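Local coordinates for Ent-copalyl diphosphate synthase (Streptomyces platensis, PDB 5BP8), which is a largely helical bacterial terpene cyclase whose C-terminal part resembles that of squalene-hopene cyclases, at residues 399-407 with 444-455; 307-318 with 350-361. All coordinates share one frame; numbering follows the deposited sequence.

Contact 1 of 2, residues 399-407 with 444-455; sequences HASPYYATA and RWQGTTEETAYM
The H399 imidazole meets E450 with its NE2 edge, and Y404 CB lies 3.5 Å above the centre of one ring face. In the ring plane, ND1 accepts from S401 N, which leaves NE2 as the donor to E450 OE2, 2.9 Å away at 165° and from above the carboxylate plane. The Y403 ring has P402 CG over one face; its rim faces E451 OE2, R444 N and, 5.1 Å from its centroid, the selenium of selenomethionine M455. Y404 has H399 CD2 over one face near the rim, Y454 has E450 O; the two tyrosines pair obliquely, planes 55° apart, a Y404 edge toward Y454 CE2. The R444 guanidinium rests one face on the W445 indole, and its NH1 donates 2.8 Å to a lone pair of A400 O; R444 NH2 and W445 NE1 both go to D68.

With CG anti to the backbone N (chi1 -179°) and the chain extended beyond, E450 carries its carboxylate out to H399. Y454 OH also donates to E450 OE2, 2.6 Å away, and W495 NE1 is a third donor. E451 OE2 takes S401 OG at 2.6 Å and R444 N at 2.9 Å; T448 OG1 donates to OE1. S401 and T448 cap the helices, and the axes of segments 402-407 and 449-455 come to 8.8 Å, running in roughly the same direction. T406 and T452 bond the backbone N of W394 and W442, each ending a QW motif typical of this family.

Two buried carboxylates, each gripped by several donors, are probably stabilised in ionised form, and fix both helix starts to each other.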
loop_
_atom_site.group_PDB
_atom_site.type_symbol
_atom_site.label_atom_id
_atom_site.label_comp_id
_atom_site.label_asym_id
_atom_site.label_seq_id
_atom_site.Cartn_x
_atom_site.Cartn_y
_atom_site.Cartn_z
ATOM N N HIS A 399 5.900 -3.651 -1.812
ATOM C CA HIS A 399 5.384 -3.342 -3.132
ATOM C C HIS A 399 5.480 -4.585 -3.995
ATOM O O HIS A 399 6.481 -5.308 -3.986
ATOM C CB HIS A 399 6.169 -2.165 -3.679
ATOM C CG HIS A 399 5.484 -1.376 -4.748
ATOM N ND1 HIS A 399 5.281 -1.851 -6.023
ATOM C CD2 HIS A 399 5.016 -0.112 -4.746
ATOM C CE1 HIS A 399 4.710 -0.922 -6.755
ATOM N NE2 HIS A 399 4.550 0.152 -6.005
ATOM N N ALA A 400 4.431 -4.823 -4.779
ATOM C CA ALA A 400 4.375 -5.950 -5.712
ATOM C C ALA A 400 5.308 -5.866 -6.923
ATOM O O ALA A 400 5.554 -6.876 -7.553
ATOM C CB ALA A 400 2.932 -6.103 -6.216
ATOM N N SER A 401 5.779 -4.669 -7.274
ATOM C CA SER A 401 6.536 -4.442 -8.491
ATOM C C SER A 401 8.066 -4.365 -8.278
ATOM O O SER A 401 8.544 -3.605 -7.419
ATOM C CB SER A 401 6.095 -3.123 -9.126
ATOM O OG SER A 401 6.816 -2.908 -10.310
ATOM N N PRO A 402 8.831 -5.098 -9.088
ATOM C CA PRO A 402 10.279 -4.890 -9.042
ATOM C C PRO A 402 10.690 -3.521 -9.575
ATOM O O PRO A 402 11.849 -3.075 -9.343
ATOM C CB PRO A 402 10.812 -5.996 -9.920
ATOM C CG PRO A 402 9.739 -6.283 -10.894
ATOM C CD PRO A 402 8.442 -6.013 -10.186
ATOM N N TYR A 403 9.785 -2.853 -10.295
ATOM C CA TYR A 403 10.086 -1.523 -10.836
ATOM C C TYR A 403 10.173 -0.492 -9.722
ATOM O O TYR A 403 11.036 0.397 -9.777
ATOM C CB TYR A 403 9.106 -1.146 -11.956
ATOM C CG TYR A 403 9.208 -2.191 -13.042
ATOM C CD1 TYR A 403 10.332 -2.254 -13.889
ATOM C CD2 TYR A 403 8.242 -3.179 -13.174
ATOM C CE1 TYR A 403 10.448 -3.253 -14.845
ATOM C CE2 TYR A 403 8.354 -4.169 -14.129
ATOM C CZ TYR A 403 9.454 -4.211 -14.955
ATOM O OH TYR A 403 9.532 -5.230 -15.884
ATOM N N TYR A 404 9.318 -0.619 -8.705
ATOM C CA TYR A 404 9.424 0.246 -7.512
ATOM C C TYR A 404 10.749 0.017 -6.792
ATOM O O TYR A 404 11.512 0.986 -6.539
ATOM C CB TYR A 404 8.287 -0.007 -6.522
ATOM C CG TYR A 404 8.371 0.838 -5.272
ATOM C CD1 TYR A 404 8.194 2.198 -5.344
ATOM C CD2 TYR A 404 8.623 0.271 -4.027
ATOM C CE1 TYR A 404 8.256 2.990 -4.210
ATOM C CE2 TYR A 404 8.695 1.064 -2.872
ATOM C CZ TYR A 404 8.529 2.423 -2.982
ATOM O OH TYR A 404 8.548 3.286 -1.913
ATOM N N ALA A 405 11.007 -1.244 -6.440
ATOM C CA ALA A 405 12.172 -1.599 -5.602
ATOM C C ALA A 405 13.480 -1.223 -6.312
ATOM O O ALA A 405 14.391 -0.600 -5.705
ATOM C CB ALA A 405 12.150 -3.071 -5.261
ATOM N N THR A 406 13.523 -1.493 -7.614
ATOM C CA THR A 406 14.751 -1.233 -8.379
ATOM C C THR A 406 15.010 0.270 -8.524
ATOM O O THR A 406 16.160 0.730 -8.396
ATOM C CB THR A 406 14.697 -1.918 -9.755
ATOM O OG1 THR A 406 14.471 -3.323 -9.566
ATOM C CG2 THR A 406 16.040 -1.752 -10.496
ATOM N N ALA A 407 13.959 1.043 -8.773
ATOM C CA ALA A 407 14.100 2.485 -8.830
ATOM C C ALA A 407 14.567 3.034 -7.492
ATOM O O ALA A 407 15.529 3.839 -7.464
ATOM C CB ALA A 407 12.814 3.164 -9.227
ATOM N N ARG A 444 4.724 -5.030 -14.172
ATOM C CA ARG A 444 4.733 -6.440 -13.820
ATOM C C ARG A 444 3.695 -7.271 -14.571
ATOM O O ARG A 444 4.038 -8.283 -15.197
ATOM C CB ARG A 444 4.522 -6.606 -12.315
ATOM C CG ARG A 444 4.571 -8.064 -11.906
ATOM C CD ARG A 444 4.537 -8.265 -10.407
ATOM N NE ARG A 444 4.362 -9.689 -10.111
ATOM C CZ ARG A 444 4.414 -10.221 -8.891
ATOM N NH1 ARG A 444 4.659 -9.477 -7.820
ATOM N NH2 ARG A 444 4.218 -11.523 -8.740
ATOM N N TRP A 445 2.432 -6.869 -14.458
ATOM C CA TRP A 445 1.317 -7.622 -15.058
ATOM C C TRP A 445 0.810 -6.965 -16.355
ATOM O O TRP A 445 0.188 -7.615 -17.196
ATOM C CB TRP A 445 0.197 -7.740 -14.051
ATOM C CG TRP A 445 0.516 -8.594 -12.888
ATOM C CD1 TRP A 445 0.920 -9.893 -12.922
ATOM C CD2 TRP A 445 0.486 -8.224 -11.511
ATOM N NE1 TRP A 445 1.124 -10.367 -11.658
ATOM C CE2 TRP A 445 0.869 -9.365 -10.764
ATOM C CE3 TRP A 445 0.188 -7.039 -10.830
ATOM C CZ2 TRP A 445 0.949 -9.365 -9.373
ATOM C CZ3 TRP A 445 0.233 -7.044 -9.433
ATOM C CH2 TRP A 445 0.616 -8.204 -8.722
ATOM N N GLN A 446 1.107 -5.683 -16.525
ATOM C CA GLN A 446 0.771 -4.937 -17.724
ATOM C C GLN A 446 1.608 -3.662 -17.653
ATOM O O GLN A 446 2.116 -3.320 -16.588
ATOM C CB GLN A 446 -0.722 -4.540 -17.693
ATOM C CG GLN A 446 -1.026 -3.584 -16.551
ATOM C CD GLN A 446 -2.491 -3.441 -16.249
ATOM O OE1 GLN A 446 -2.935 -3.737 -15.135
ATOM N NE2 GLN A 446 -3.266 -3.005 -17.247
ATOM N N GLY A 447 1.710 -2.920 -18.743
ATOM C CA GLY A 447 2.246 -1.558 -18.641
ATOM C C GLY A 447 1.387 -0.675 -17.763
ATOM O O GLY A 447 0.148 -0.615 -17.923
ATOM N N THR A 448 2.020 0.034 -16.811
ATOM C CA THR A 448 1.293 0.948 -15.953
ATOM C C THR A 448 1.976 2.302 -15.936
ATOM O O THR A 448 3.177 2.409 -16.172
ATOM C CB THR A 448 1.222 0.460 -14.495
ATOM O OG1 THR A 448 2.543 0.355 -13.932
ATOM C CG2 THR A 448 0.512 -0.904 -14.416
ATOM N N THR A 449 1.195 3.311 -15.655
ATOM C CA THR A 449 1.726 4.674 -15.433
ATOM C C THR A 449 2.787 4.653 -14.320
ATOM O O THR A 449 3.921 5.161 -14.518
ATOM C CB THR A 449 0.577 5.627 -15.056
ATOM O OG1 THR A 449 -0.253 5.835 -16.213
ATOM C CG2 THR A 449 1.083 7.004 -14.555
ATOM N N GLU A 450 2.447 4.026 -13.181
ATOM C CA GLU A 450 3.362 4.041 -12.038
ATOM C C GLU A 450 4.718 3.426 -12.391
ATOM O O GLU A 450 5.766 4.035 -12.194
ATOM C CB GLU A 450 2.748 3.304 -10.850
ATOM C CG GLU A 450 3.630 3.294 -9.606
ATOM C CD GLU A 450 3.008 2.581 -8.417
ATOM O OE1 GLU A 450 1.896 1.993 -8.564
ATOM O OE2 GLU A 450 3.640 2.618 -7.344
ATOM N N GLU A 451 4.694 2.210 -12.947
ATOM C CA GLU A 451 5.932 1.480 -13.162
ATOM C C GLU A 451 6.761 2.076 -14.306
ATOM O O GLU A 451 8.000 2.108 -14.236
ATOM C CB GLU A 451 5.667 -0.011 -13.363
ATOM C CG GLU A 451 4.960 -0.655 -12.163
ATOM C CD GLU A 451 4.368 -2.014 -12.472
ATOM O OE1 GLU A 451 3.288 -2.066 -13.096
ATOM O OE2 GLU A 451 4.959 -3.036 -12.064
ATOM N N THR A 452 6.078 2.560 -15.331
ATOM C CA THR A 452 6.732 3.255 -16.416
ATOM C C THR A 452 7.446 4.510 -15.868
ATOM O O THR A 452 8.635 4.768 -16.197
ATOM C CB THR A 452 5.728 3.638 -17.520
ATOM O OG1 THR A 452 5.089 2.454 -18.032
ATOM C CG2 THR A 452 6.453 4.366 -18.656
ATOM N N ALA A 453 6.727 5.270 -15.048
ATOM C CA ALA A 453 7.288 6.488 -14.430
ATOM C C ALA A 453 8.554 6.198 -13.667
ATOM O O ALA A 453 9.552 6.943 -13.810
ATOM C CB ALA A 453 6.274 7.170 -13.523
ATOM N N TYR A 454 8.561 5.108 -12.884
ATOM C CA TYR A 454 9.767 4.745 -12.129
ATOM C C TYR A 454 10.974 4.482 -13.033
ATOM O O TYR A 454 12.093 4.896 -12.717
ATOM C CB TYR A 454 9.542 3.543 -11.202
ATOM C CG TYR A 454 8.460 3.764 -10.145
ATOM C CD1 TYR A 454 8.182 5.037 -9.640
ATOM C CD2 TYR A 454 7.782 2.685 -9.604
ATOM C CE1 TYR A 454 7.209 5.234 -8.668
ATOM C CE2 TYR A 454 6.813 2.861 -8.629
ATOM C CZ TYR A 454 6.533 4.140 -8.163
ATOM O OH TYR A 454 5.556 4.376 -7.222
HETATM N N MSE A 455 10.757 3.767 -14.133
HETATM C CA MSE A 455 11.849 3.455 -15.056
HETATM C C MSE A 455 12.329 4.661 -15.813
HETATM O O MSE A 455 13.547 4.808 -16.042
HETATM C CB MSE A 455 11.454 2.312 -15.994
HETATM C CG MSE A 455 11.330 1.015 -15.199
HETATM SE SE MSE A 455 12.972 0.408 -14.315
HETATM C CE MSE A 455 12.707 1.107 -12.521
#

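Contact 2 of 2, residues 307-318 with 350-361; sequences SDDTAAVLFALA and STNAHILEALGH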
loop_
_atom_site.group_PDB
_atom_site.type_symbol
_atom_site.label_atom_id
_atom_site.label_comp_id
_atom_site.label_asym_id
_atom_site.label_seq_id
_atom_site.Cartn_x
_atom_site.Cartn_y
_atom_site.Cartn_z
ATOM N N SER A 307 10.595 3.440 9.914
ATOM C CA SER A 307 11.756 4.145 9.404
ATOM C C SER A 307 11.650 4.556 7.937
ATOM O O SER A 307 12.341 5.480 7.509
ATOM C CB SER A 307 13.035 3.340 9.615
ATOM O OG SER A 307 13.078 2.134 8.879
ATOM N N ASP A 308 10.804 3.876 7.160
ATOM C CA ASP A 308 10.660 4.238 5.755
ATOM C C ASP A 308 9.985 5.592 5.659
ATOM O O ASP A 308 10.509 6.512 5.015
ATOM C CB ASP A 308 9.904 3.157 4.992
ATOM C CG ASP A 308 9.946 3.346 3.478
ATOM O OD1 ASP A 308 11.013 3.760 2.940
ATOM O OD2 ASP A 308 8.899 3.015 2.821
ATOM N N ASP A 309 8.818 5.731 6.299
ATOM C CA ASP A 309 8.144 6.988 6.339
ATOM C C ASP A 309 8.993 8.067 7.020
ATOM O O ASP A 309 9.025 9.213 6.552
ATOM C CB ASP A 309 6.795 6.859 7.047
ATOM C CG ASP A 309 5.785 6.120 6.205
ATOM O OD1 ASP A 309 5.517 6.598 5.094
ATOM O OD2 ASP A 309 5.305 5.044 6.640
ATOM N N THR A 310 9.687 7.688 8.088
ATOM C CA THR A 310 10.521 8.651 8.826
ATOM C C THR A 310 11.624 9.185 7.900
ATOM O O THR A 310 11.820 10.401 7.810
ATOM C CB THR A 310 11.122 8.014 10.100
ATOM O OG1 THR A 310 10.064 7.664 11.000
ATOM C CG2 THR A 310 12.043 9.002 10.837
ATOM N N ALA A 311 12.313 8.280 7.205
ATOM C CA ALA A 311 13.406 8.654 6.292
ATOM C C ALA A 311 12.880 9.516 5.146
ATOM O O ALA A 311 13.450 10.547 4.831
ATOM C CB ALA A 311 14.109 7.425 5.761
ATOM N N ALA A 312 11.746 9.128 4.550
ATOM C CA ALA A 312 11.175 9.908 3.458
ATOM C C ALA A 312 10.802 11.318 3.910
ATOM O O ALA A 312 10.950 12.280 3.160
ATOM C CB ALA A 312 9.937 9.230 2.885
ATOM N N VAL A 313 10.242 11.420 5.105
ATOM C CA VAL A 313 9.793 12.681 5.636
ATOM C C VAL A 313 10.987 13.587 5.969
ATOM O O VAL A 313 10.965 14.770 5.627
ATOM C CB VAL A 313 8.851 12.487 6.838
ATOM C CG1 VAL A 313 8.689 13.780 7.623
ATOM C CG2 VAL A 313 7.501 12.005 6.363
ATOM N N LEU A 314 12.024 13.024 6.577
ATOM C CA LEU A 314 13.252 13.782 6.869
ATOM C C LEU A 314 13.890 14.301 5.589
ATOM O O LEU A 314 14.281 15.461 5.518
ATOM C CB LEU A 314 14.247 12.931 7.635
ATOM C CG LEU A 314 13.907 12.678 9.105
ATOM C CD1 LEU A 314 14.679 11.494 9.662
ATOM C CD2 LEU A 314 14.205 13.949 9.912
ATOM N N PHE A 315 13.961 13.447 4.577
ATOM C CA PHE A 315 14.506 13.794 3.271
ATOM C C PHE A 315 13.662 14.875 2.615
ATOM O O PHE A 315 14.187 15.867 2.093
ATOM C CB PHE A 315 14.593 12.503 2.406
ATOM C CG PHE A 315 15.290 12.647 1.067
ATOM C CD1 PHE A 315 16.477 13.362 0.913
ATOM C CD2 PHE A 315 14.793 11.954 -0.054
ATOM C CE1 PHE A 315 17.081 13.444 -0.335
ATOM C CE2 PHE A 315 15.404 12.016 -1.285
ATOM C CZ PHE A 315 16.563 12.760 -1.430
ATOM N N ALA A 316 12.344 14.727 2.660
ATOM C CA ALA A 316 11.461 15.716 2.067
ATOM C C ALA A 316 11.607 17.093 2.721
ATOM O O ALA A 316 11.692 18.118 2.018
ATOM C CB ALA A 316 10.014 15.258 2.180
ATOM N N LEU A 317 11.620 17.104 4.052
ATOM C CA LEU A 317 11.768 18.346 4.797
ATOM C C LEU A 317 13.101 19.006 4.469
ATOM O O LEU A 317 13.133 20.212 4.140
ATOM C CB LEU A 317 11.609 18.124 6.297
ATOM C CG LEU A 317 10.176 17.889 6.782
ATOM C CD1 LEU A 317 10.195 17.334 8.196
ATOM C CD2 LEU A 317 9.319 19.146 6.693
ATOM N N ALA A 318 14.175 18.227 4.510
ATOM C CA ALA A 318 15.519 18.762 4.284
ATOM C C ALA A 318 15.727 19.282 2.873
ATOM O O ALA A 318 16.414 20.292 2.664
ATOM C CB ALA A 318 16.569 17.733 4.657
ATOM N N SER A 350 13.660 -1.092 -0.024
ATOM C CA SER A 350 13.236 0.286 -0.300
ATOM C C SER A 350 13.428 1.164 0.948
ATOM O O SER A 350 13.783 2.332 0.831
ATOM C CB SER A 350 11.772 0.365 -0.818
ATOM O OG SER A 350 10.865 0.117 0.227
ATOM N N THR A 351 13.188 0.607 2.125
ATOM C CA THR A 351 13.375 1.340 3.378
ATOM C C THR A 351 14.849 1.751 3.551
ATOM O O THR A 351 15.160 2.905 3.859
ATOM C CB THR A 351 12.898 0.508 4.566
ATOM O OG1 THR A 351 11.487 0.247 4.436
ATOM C CG2 THR A 351 13.165 1.206 5.919
ATOM N N ASN A 352 15.744 0.801 3.339
ATOM C CA ASN A 352 17.173 1.092 3.434
ATOM C C ASN A 352 17.634 2.100 2.402
ATOM O O ASN A 352 18.421 2.995 2.730
ATOM C CB ASN A 352 17.987 -0.190 3.405
ATOM C CG ASN A 352 18.014 -0.874 4.760
ATOM O OD1 ASN A 352 18.945 -0.660 5.575
ATOM N ND2 ASN A 352 16.988 -1.663 5.044
ATOM N N ALA A 353 17.129 1.987 1.167
ATOM C CA ALA A 353 17.329 3.045 0.163
ATOM C C ALA A 353 16.899 4.420 0.659
ATOM O O ALA A 353 17.647 5.405 0.506
ATOM C CB ALA A 353 16.615 2.709 -1.148
ATOM N N HIS A 354 15.701 4.517 1.256
ATOM C CA HIS A 354 15.204 5.799 1.702
ATOM C C HIS A 354 16.015 6.350 2.901
ATOM O O HIS A 354 16.245 7.565 3.008
ATOM C CB HIS A 354 13.677 5.719 1.962
ATOM C CG HIS A 354 12.896 5.466 0.708
ATOM N ND1 HIS A 354 11.692 4.786 0.683
ATOM C CD2 HIS A 354 13.169 5.789 -0.576
ATOM C CE1 HIS A 354 11.271 4.695 -0.564
ATOM N NE2 HIS A 354 12.151 5.287 -1.349
ATOM N N ILE A 355 16.492 5.454 3.745
ATOM C CA ILE A 355 17.370 5.835 4.843
ATOM C C ILE A 355 18.712 6.326 4.302
ATOM O O ILE A 355 19.239 7.328 4.785
ATOM C CB ILE A 355 17.530 4.693 5.861
ATOM C CG1 ILE A 355 16.186 4.502 6.564
ATOM C CG2 ILE A 355 18.555 5.043 6.944
ATOM C CD1 ILE A 355 16.055 3.213 7.303
ATOM N N LEU A 356 19.220 5.667 3.280
ATOM C CA LEU A 356 20.447 6.145 2.625
ATOM C C LEU A 356 20.281 7.571 2.103
ATOM O O LEU A 356 21.191 8.416 2.270
ATOM C CB LEU A 356 20.885 5.193 1.532
ATOM C CG LEU A 356 22.118 5.587 0.711
ATOM C CD1 LEU A 356 23.306 5.773 1.626
ATOM C CD2 LEU A 356 22.445 4.557 -0.327
ATOM N N GLU A 357 19.129 7.869 1.499
ATOM C CA GLU A 357 18.859 9.222 1.039
ATOM C C GLU A 357 18.775 10.223 2.189
ATOM O O GLU A 357 19.365 11.304 2.100
ATOM C CB GLU A 357 17.599 9.302 0.189
ATOM C CG GLU A 357 17.678 8.438 -1.075
ATOM C CD GLU A 357 16.400 8.479 -1.883
ATOM O OE1 GLU A 357 15.293 8.455 -1.253
ATOM O OE2 GLU A 357 16.507 8.544 -3.134
ATOM N N ALA A 358 18.016 9.912 3.236
ATOM C CA ALA A 358 17.862 10.866 4.322
ATOM C C ALA A 358 19.241 11.185 4.943
ATOM O O ALA A 358 19.585 12.364 5.158
ATOM C CB ALA A 358 16.924 10.343 5.373
ATOM N N LEU A 359 20.003 10.135 5.226
ATOM C CA LEU A 359 21.321 10.295 5.848
ATOM C C LEU A 359 22.312 10.974 4.916
ATOM O O LEU A 359 22.973 11.957 5.304
ATOM C CB LEU A 359 21.862 8.957 6.333
ATOM C CG LEU A 359 21.030 8.266 7.406
ATOM C CD1 LEU A 359 21.723 6.996 7.828
ATOM C CD2 LEU A 359 20.754 9.138 8.622
ATOM N N GLY A 360 22.415 10.458 3.695
ATOM C CA GLY A 360 23.324 11.002 2.696
ATOM C C GLY A 360 23.037 12.449 2.398
ATOM O O GLY A 360 23.970 13.287 2.288
ATOM N N HIS A 361 21.753 12.787 2.314
ATOM C CA HIS A 361 21.394 14.148 2.035
ATOM C C HIS A 361 21.709 15.052 3.227
ATOM O O HIS A 361 22.154 16.201 3.039
ATOM C CB HIS A 361 19.931 14.297 1.684
ATOM C CG HIS A 361 19.545 15.710 1.396
ATOM N ND1 HIS A 361 18.982 16.530 2.347
ATOM C CD2 HIS A 361 19.695 16.468 0.287
ATOM C CE1 HIS A 361 18.758 17.717 1.819
ATOM N NE2 HIS A 361 19.177 17.703 0.569
HETATM O O HOH W 1 9.162 2.181 0.309
#
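H354 ND1 donates to D308 OD1, on the syn lone pair, a short bond of 2.6 Å at 159° that lies close to the ring plane; carboxylate and imidazole are nearly coplanar. The aspartate reaches across because CG stands anti to the backbone N (chi1 -169°). Beside it T351 packs, its OG1 3.4 Å from D308 CB. The other carboxylate oxygen, D308 OD2, is 2.7 Å from a water that donates to it, and the same water donates to S350 OG, also at 2.7 Å. The hydroxyls of T351 and S350 are in addition bonded to S348 and D396, respectively. One face of the H354 ring has S350 O above its rim, and Y404 and C408 of helix 402-416 touch the side chain as well.

The sequence D306-S307-D308-D309 matches the DXDD motif of class II terpene cyclases, and D308 is its middle aspartate, held by histidine as in squalene-hopene cyclases. D306 OD2 in turn bonds D309 N, and S307 OG bonds S339 O. The axes of segments 307-318 and 350-361, 8.1 Å apart at closest approach and 31° from parallel, are consistent with neighbouring inner helices of an alpha-alpha barrel.

Further along, small residues allow this closeness: A358 CB sits 3.5 Å from A311 O, and A311 CB leans on I355 CG1. F315 then swings over helix 350-361. E357 CB makes a CH-pi contact, 3.8 Å from the F315 ring centroid, and E357 OE1 comes to F315 CE2 at the rim on the same side, the carboxylate tilted against the ring. The edge of F315 points at the H361 face in an offset edge-to-face pair, centroids 5.5 Å apart, and A318 CB touches the H361 ring edge.

Both contacts are buried and each pairs two helices running in similar directions, but no helix is common to the two. Contact 1, about 14 Å from the chain centre, joins helix starts and the loops before them; contact 2, about 18 Å out, joins helices along their lengths. Each has a partly exposed margin, R444 and W445 in the first, F315, A318 and H361 in the second. Each also holds one histidine-carboxylate bond, with acceptors shared by several donors in contact 1, but a single donor to OD1 and a water on OD2 in contact 2. Y404 of contact 1 packs on contact 2, its OH 3.4 Å from H354 CE1, placing helix 402-416 beside helix 349-365.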